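Local coordinates for RidA family protein (Psychrobacter sp. MES7-P7E, PDB 6L8P), which probably hydrolyses reactive enamine and imine intermediates of amino-acid metabolism, as a cold-adapted bacterial member of the RidA family of deaminases, at residues 41-45 with 46-50; 106-109 with 110-114. The protein carries 1 engineered substitution. All blocks are in the same frame, centred on the assembly; numbering follows the deposited sequence.

Interaction 1 (41-45 with 46-50); sequences AVKVG and NTVYI
V44 O takes the backbone N-H of T47 and a weak bond from a water. T47 N lies 3.0 Å from V44 O, well above the carbonyl plane (45° out of it), an off-plane approach consistent with the tight turn. The same water lies 2.8 Å from T47 OG1. The return bond, V44 N to T47 O, is 2.9 Å and straighter. V42 and Y49 exchange a second pair of backbone bonds, with Y49 N 2.9 Å from V42 O. Between these hydrogen-bonded pairs, K43 faces V48 in a non-hydrogen-bonded pair.

Two faces result. On one, CG2 of V44 meets the edge of the Y49 ring, in its plane, 4.0 Å from CE1. V42 and Y49 of this face also pack on V93 of a second subunit. On the other face, A41 CB touches V48 CG1 at 3.9 Å and I50 CG1. Beside them K43 runs out fully extended, CG anti to the backbone N (chi1 177°). Its CG rests 3.8 Å from V48 CG2, and its NZ bonds to A85 O. I81 of helix 67-84 packs on A41 and I50.

G45 takes a positive phi of 66°, as the first inner position of this turn favours. N46 follows it, exposed at the bend. This is a beta hairpin with a two-residue loop, closed by a type II' turn, in the mixed sheet that RidA proteins pack against their helices and use in trimer assembly.

Interaction 2 (106-109 with 110-114); sequences AVLN and EVFVA
L108 and F112 lie side by side, one helical turn apart, on the buried side of the helix. CD1 of L108 comes within 3.7 Å of CE1 of the F112 ring. CG of L108 lies 4.0 Å from F112 CE1. The leucine reaches it with CG anti to the backbone N (chi1 175°). Further in, F112 meets F75 edge-to-face and has a cation-pi contact with R123. V97 of strand 92-99 packs on both L108 and F112.

V107 and V111 form a looser step, with CG1 of V107 4.2 Å from CG2 of V111. F67 and F75 of helix 67-84 lie against this valine pair, F67 on V107 and F75 on V111.

The solvent side is different. E110 is exposed, and its extended chain runs back along the helix, with CG 3.4 Å from A106 O. E110 N bonds to A106 O at 3.0 Å.

N109 lies at a subunit boundary. Its OD1 accepts a bond from R123 NH1. N109 O receives V113 N at 3.0 Å and also bonds to T37 OG1 of the third subunit. A malonate ion, probably from the crystallisation liquor, lies about 6 Å from the N109 side chain. This is an amphipathic alpha helix with regular i to i+4 bonds, the helical crossover of the beta-alpha-beta unit 92-99, 105-115, 122-127.

How the interactions relate
Interaction 1 comes first along the chain and is complete before interaction 2 begins. Their centres are 25 Å apart, flanking the middle of the chain from opposite sides, and their nearest atoms stay about 12 Å apart. Interaction 1 joins strands 41-44 and 47-54. Interaction 2 lies in helix 105-115, which connects strands 92-99 and 122-127 of the same mixed sheet. Helix 67-84 packs on both, with I81 at the hairpin and F67 and F75 at the helix. Each also meets a different neighbour, the second subunit at interaction 1 and the third at interaction 2. The two contacts thus belong to one fold and take part in separate interfaces of the trimer.

Interaction 1 (41-45 with 46-50)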
loop_
_atom_site.group_PDB
_atom_site.type_symbol
_atom_site.label_atom_id
_atom_site.label_comp_id
_atom_site.label_asym_id
_atom_site.label_seq_id
_atom_site.Cartn_x
_atom_site.Cartn_y
_atom_site.Cartn_z
ATOM N N ALA A 41 -1.498 11.898 -9.830
ATOM C CA ALA A 41 -0.239 11.177 -9.675
ATOM C C ALA A 41 0.849 12.176 -9.358
ATOM O O ALA A 41 0.718 13.371 -9.630
ATOM C CB ALA A 41 0.123 10.381 -10.943
ATOM N N VAL A 42 1.942 11.661 -8.790
ATOM C CA VAL A 42 3.125 12.472 -8.506
ATOM C C VAL A 42 4.327 11.743 -9.076
ATOM O O VAL A 42 4.531 10.554 -8.803
ATOM C CB VAL A 42 3.349 12.731 -7.004
ATOM C CG1 VAL A 42 4.668 13.526 -6.814
ATOM C CG2 VAL A 42 2.194 13.493 -6.401
ATOM N N LYS A 43 5.138 12.449 -9.849
ATOM C CA LYS A 43 6.323 11.870 -10.471
ATOM C C LYS A 43 7.564 12.444 -9.809
ATOM O O LYS A 43 7.656 13.658 -9.620
ATOM C CB LYS A 43 6.317 12.170 -11.979
ATOM C CG LYS A 43 7.577 11.668 -12.731
ATOM C CD LYS A 43 7.342 11.894 -14.230
ATOM C CE LYS A 43 8.515 11.387 -15.054
ATOM N NZ LYS A 43 8.208 11.590 -16.503
ATOM N N VAL A 44 8.499 11.571 -9.437
ATOM C CA VAL A 44 9.789 11.997 -8.892
ATOM C C VAL A 44 10.839 11.222 -9.665
ATOM O O VAL A 44 10.980 10.002 -9.500
ATOM C CB VAL A 44 9.914 11.778 -7.380
ATOM C CG1 VAL A 44 9.220 12.897 -6.649
ATOM C CG2 VAL A 44 9.292 10.469 -6.964
ATOM N N GLY A 45 11.525 11.916 -10.555
ATOM C CA GLY A 45 12.491 11.229 -11.399
ATOM C C GLY A 45 11.782 10.273 -12.332
ATOM O O GLY A 45 10.846 10.644 -13.048
ATOM N N ASN A 46 12.222 9.019 -12.310
ATOM C CA ASN A 46 11.621 7.987 -13.135
ATOM C C ASN A 46 10.436 7.322 -12.463
ATOM O O ASN A 46 9.710 6.576 -13.136
ATOM C CB ASN A 46 12.648 6.905 -13.472
ATOM C CG ASN A 46 13.638 7.365 -14.520
ATOM O OD1 ASN A 46 13.299 8.146 -15.411
ATOM N ND2 ASN A 46 14.861 6.883 -14.425
ATOM N N THR A 47 10.224 7.579 -11.168
ATOM C CA THR A 47 9.178 6.882 -10.416
ATOM C C THR A 47 7.882 7.691 -10.443
ATOM O O THR A 47 7.899 8.916 -10.315
ATOM C CB THR A 47 9.606 6.661 -8.971
ATOM O OG1 THR A 47 10.811 5.856 -8.981
ATOM C CG2 THR A 47 8.553 5.884 -8.209
ATOM N N VAL A 48 6.760 7.026 -10.653
ATOM C CA VAL A 48 5.480 7.735 -10.615
ATOM C C VAL A 48 4.572 7.014 -9.636
ATOM O O VAL A 48 4.406 5.799 -9.747
ATOM C CB VAL A 48 4.795 7.788 -11.998
ATOM C CG1 VAL A 48 3.481 8.588 -11.893
ATOM C CG2 VAL A 48 5.732 8.420 -13.071
ATOM N N TYR A 49 3.967 7.758 -8.710
ATOM C CA TYR A 49 2.962 7.207 -7.784
ATOM C C TYR A 49 1.605 7.643 -8.318
ATOM O O TYR A 49 1.297 8.840 -8.310
ATOM C CB TYR A 49 3.178 7.725 -6.358
ATOM C CG TYR A 49 4.499 7.303 -5.781
ATOM C CD1 TYR A 49 5.648 8.053 -6.021
ATOM C CD2 TYR A 49 4.610 6.121 -5.080
ATOM C CE1 TYR A 49 6.897 7.640 -5.521
ATOM C CE2 TYR A 49 5.844 5.704 -4.577
ATOM C CZ TYR A 49 6.967 6.458 -4.803
ATOM O OH TYR A 49 8.216 6.046 -4.298
ATOM N N ILE A 50 0.794 6.684 -8.779
ATOM C CA ILE A 50 -0.551 6.967 -9.286
ATOM C C ILE A 50 -1.558 6.654 -8.186
ATOM O O ILE A 50 -1.574 5.535 -7.635
ATOM C CB ILE A 50 -0.870 6.163 -10.560
ATOM C CG1 ILE A 50 0.204 6.444 -11.642
ATOM C CG2 ILE A 50 -2.252 6.588 -11.122
ATOM C CD1 ILE A 50 -0.139 5.745 -13.007
HETATM O O HOH W 1 13.161 7.391 -8.805
#

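Interaction 2 (106-109 with 110-114)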
loop_
_atom_site.group_PDB
_atom_site.type_symbol
_atom_site.label_atom_id
_atom_site.label_comp_id
_atom_site.label_asym_id
_atom_site.label_seq_id
_atom_site.Cartn_x
_atom_site.Cartn_y
_atom_site.Cartn_z
ATOM N N ALA A 106 -11.224 -14.023 -10.482
ATOM C CA ALA A 106 -10.942 -14.609 -11.791
ATOM C C ALA A 106 -11.084 -13.569 -12.888
ATOM O O ALA A 106 -10.196 -13.425 -13.739
ATOM C CB ALA A 106 -11.867 -15.808 -12.046
ATOM N N VAL A 107 -12.172 -12.777 -12.854
ATOM C CA VAL A 107 -12.331 -11.785 -13.901
ATOM C C VAL A 107 -11.279 -10.678 -13.769
ATOM O O VAL A 107 -10.790 -10.169 -14.782
ATOM C CB VAL A 107 -13.769 -11.238 -13.875
ATOM C CG1 VAL A 107 -13.927 -10.084 -14.850
ATOM C CG2 VAL A 107 -14.727 -12.354 -14.231
ATOM N N LEU A 108 -10.865 -10.336 -12.535
ATOM C CA LEU A 108 -9.758 -9.396 -12.364
ATOM C C LEU A 108 -8.529 -9.875 -13.127
ATOM O O LEU A 108 -7.910 -9.117 -13.888
ATOM C CB LEU A 108 -9.423 -9.269 -10.867
ATOM C CG LEU A 108 -8.202 -8.396 -10.537
ATOM C CD1 LEU A 108 -8.641 -6.913 -10.575
ATOM C CD2 LEU A 108 -7.562 -8.793 -9.203
ATOM N N ASN A 109 -8.200 -11.162 -12.954
ATOM C CA ASN A 109 -7.000 -11.663 -13.606
ATOM C C ASN A 109 -7.162 -11.639 -15.122
ATOM O O ASN A 109 -6.207 -11.292 -15.837
ATOM C CB ASN A 109 -6.677 -13.059 -13.066
ATOM C CG ASN A 109 -6.146 -13.015 -11.626
ATOM O OD1 ASN A 109 -5.393 -12.098 -11.261
ATOM N ND2 ASN A 109 -6.502 -14.015 -10.818
ATOM N N GLU A 110 -8.385 -11.869 -15.616
ATOM C CA GLU A 110 -8.632 -11.801 -17.058
ATOM C C GLU A 110 -8.457 -10.385 -17.594
ATOM O O GLU A 110 -7.844 -10.177 -18.656
ATOM C CB GLU A 110 -10.032 -12.316 -17.370
ATOM C CG GLU A 110 -10.192 -13.807 -17.161
ATOM C CD GLU A 110 -11.626 -14.274 -17.372
ATOM O OE1 GLU A 110 -12.474 -13.453 -17.805
ATOM O OE2 GLU A 110 -11.899 -15.465 -17.103
ATOM N N VAL A 111 -8.968 -9.384 -16.864
ATOM C CA VAL A 111 -8.826 -8.013 -17.316
ATOM C C VAL A 111 -7.361 -7.615 -17.310
ATOM O O VAL A 111 -6.896 -6.917 -18.223
ATOM C CB VAL A 111 -9.687 -7.085 -16.427
ATOM C CG1 VAL A 111 -9.409 -5.615 -16.723
ATOM C CG2 VAL A 111 -11.185 -7.415 -16.645
ATOM N N PHE A 112 -6.597 -8.121 -16.324
ATOM C CA PHE A 112 -5.161 -7.857 -16.298
ATOM C C PHE A 112 -4.491 -8.394 -17.559
ATOM O O PHE A 112 -3.726 -7.662 -18.224
ATOM C CB PHE A 112 -4.526 -8.477 -15.041
ATOM C CG PHE A 112 -4.417 -7.523 -13.880
ATOM C CD1 PHE A 112 -5.551 -6.928 -13.349
ATOM C CD2 PHE A 112 -3.183 -7.237 -13.334
ATOM C CE1 PHE A 112 -5.434 -6.028 -12.271
ATOM C CE2 PHE A 112 -3.049 -6.355 -12.269
ATOM C CZ PHE A 112 -4.202 -5.717 -11.758
ATOM N N VAL A 113 -4.829 -9.645 -17.930
ATOM C CA VAL A 113 -4.208 -10.260 -19.109
ATOM C C VAL A 113 -4.565 -9.462 -20.349
ATOM O O VAL A 113 -3.717 -9.228 -21.222
ATOM C CB VAL A 113 -4.646 -11.732 -19.242
ATOM C CG1 VAL A 113 -4.286 -12.269 -20.660
ATOM C CG2 VAL A 113 -4.006 -12.602 -18.166
ATOM N N ALA A 114 -5.808 -8.980 -20.418
ATOM C CA ALA A 114 -6.242 -8.257 -21.608
ATOM C C ALA A 114 -5.539 -6.917 -21.747
ATOM O O ALA A 114 -5.376 -6.408 -22.867
ATOM C CB ALA A 114 -7.759 -8.056 -21.564
#